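Local coordinates for protein trichothecene 15-O-acetyltransferase TRI3 (Fusarium sporotrichioides, PDB 3FOT) that transfers an acetyl group to the C-15 oxygen of trichothecene intermediates during the biosynthesis of mycotoxins such as T-2 toxin, at residues A[95-98]-A[104-107]. Sequence-based numbering, arbitrary orientation.
Sequences TVSW and AIIT
Thr95 faces Thr107 and Ser97 faces Ile105 in two hydrogen-bonded antiparallel pairs, each closed by two backbone bonds. In the first, Thr95 N reaches Thr107 O at 2.9 Å and Thr107 N returns to Thr95 O; in the second, Ile105 N gives to Ser97 O at 2.8 Å and Ser97 N to Ile105 O. Val96 and Ile106 form the non-hydrogen-bonded pair between them, where Val96 CA also sends a CA-H...O contact to Ile105 O.

Water 1 adds a polar link on the face carrying Ser97 and Thr107. It donates to Ile105 O (2.8 Å) and hydrogen-bonds both hydroxyls, Ser97 OG and Thr107 OG1. Ser97 OG lies between its own N and carbonyl carbon (chi1 61°), a setting that also brings it to 3.6 Å from Ile105 CB.

This is a beta hairpin at one edge of a small four-stranded antiparallel sheet: 95-97 is an edge strand, while 105-109 also pairs with strand 28-32.

Apolar contacts gather on the Val96 side. Ala104 CB meets Val96 CG2 at 3.8 Å and approaches the Trp98 indole obliquely, 3.6 Å from NE1. Val96 CG2 lies over one indole face, toward the rim. Trp98 NE1 itself is hydrogen-bonded to Gly41 O.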
loop_
_atom_site.group_PDB
_atom_site.type_symbol
_atom_site.label_atom_id
_atom_site.label_comp_id
_atom_site.label_asym_id
_atom_site.label_seq_id
_atom_site.Cartn_x
_atom_site.Cartn_y
_atom_site.Cartn_z
ATOM N N THR A 95 -14.948 -10.895 2.013
ATOM C CA THR A 95 -14.425 -11.727 3.075
ATOM C C THR A 95 -13.521 -12.798 2.458
ATOM O O THR A 95 -13.557 -13.030 1.254
ATOM C CB THR A 95 -15.580 -12.409 3.841
ATOM O OG1 THR A 95 -16.416 -13.123 2.914
ATOM C CG2 THR A 95 -16.420 -11.366 4.575
ATOM N N VAL A 96 -12.745 -13.467 3.298
ATOM C CA VAL A 96 -11.784 -14.422 2.812
ATOM C C VAL A 96 -12.050 -15.790 3.402
ATOM O O VAL A 96 -12.443 -15.912 4.575
ATOM C CB VAL A 96 -10.336 -13.995 3.151
ATOM C CG1 VAL A 96 -10.091 -13.934 4.652
ATOM C CG2 VAL A 96 -9.330 -14.962 2.504
ATOM N N SER A 97 -11.820 -16.811 2.587
ATOM C CA SER A 97 -11.821 -18.198 3.059
ATOM C C SER A 97 -10.754 -18.979 2.325
ATOM O O SER A 97 -10.179 -18.506 1.331
ATOM C CB SER A 97 -13.181 -18.874 2.824
ATOM O OG SER A 97 -13.545 -18.940 1.462
ATOM N N TRP A 98 -10.507 -20.195 2.802
ATOM C CA TRP A 98 -9.523 -21.018 2.161
ATOM C C TRP A 98 -10.034 -22.437 2.045
ATOM O O TRP A 98 -10.816 -22.908 2.893
ATOM C CB TRP A 98 -8.226 -21.071 2.963
ATOM C CG TRP A 98 -7.502 -19.774 3.040
ATOM C CD1 TRP A 98 -6.554 -19.312 2.170
ATOM C CD2 TRP A 98 -7.691 -18.746 4.023
ATOM N NE1 TRP A 98 -6.108 -18.063 2.577
ATOM C CE2 TRP A 98 -6.794 -17.691 3.701
ATOM C CE3 TRP A 98 -8.508 -18.623 5.163
ATOM C CZ2 TRP A 98 -6.695 -16.526 4.473
ATOM C CZ3 TRP A 98 -8.412 -17.451 5.933
ATOM C CH2 TRP A 98 -7.518 -16.415 5.569
ATOM N N ALA A 104 -6.150 -17.925 -1.773
ATOM C CA ALA A 104 -7.347 -17.590 -1.010
ATOM C C ALA A 104 -8.576 -17.480 -1.898
ATOM O O ALA A 104 -8.476 -17.272 -3.112
ATOM C CB ALA A 104 -7.138 -16.257 -0.313
ATOM N N ILE A 105 -9.751 -17.570 -1.274
ATOM C CA ILE A 105 -11.002 -17.367 -1.992
ATOM C C ILE A 105 -11.635 -16.072 -1.492
ATOM O O ILE A 105 -11.725 -15.848 -0.305
ATOM C CB ILE A 105 -11.975 -18.549 -1.778
ATOM C CG1 ILE A 105 -11.338 -19.863 -2.253
ATOM C CG2 ILE A 105 -13.334 -18.278 -2.464
ATOM C CD1 ILE A 105 -12.051 -21.119 -1.665
ATOM N N ILE A 106 -12.019 -15.211 -2.417
ATOM C CA ILE A 106 -12.622 -13.928 -2.054
ATOM C C ILE A 106 -14.122 -14.001 -2.292
ATOM O O ILE A 106 -14.575 -14.314 -3.405
ATOM C CB ILE A 106 -12.040 -12.758 -2.902
ATOM C CG1 ILE A 106 -10.555 -12.561 -2.552
ATOM C CG2 ILE A 106 -12.873 -11.461 -2.716
ATOM C CD1 ILE A 106 -9.768 -11.628 -3.474
ATOM N N THR A 107 -14.894 -13.684 -1.260
ATOM C CA THR A 107 -16.355 -13.759 -1.390
ATOM C C THR A 107 -16.978 -12.378 -1.163
ATOM O O THR A 107 -16.512 -11.630 -0.300
ATOM C CB THR A 107 -16.916 -14.784 -0.392
ATOM O OG1 THR A 107 -16.439 -16.092 -0.742
ATOM C CG2 THR A 107 -18.442 -14.792 -0.401
HETATM O O HOH W 1 -14.275 -16.456 0.781
#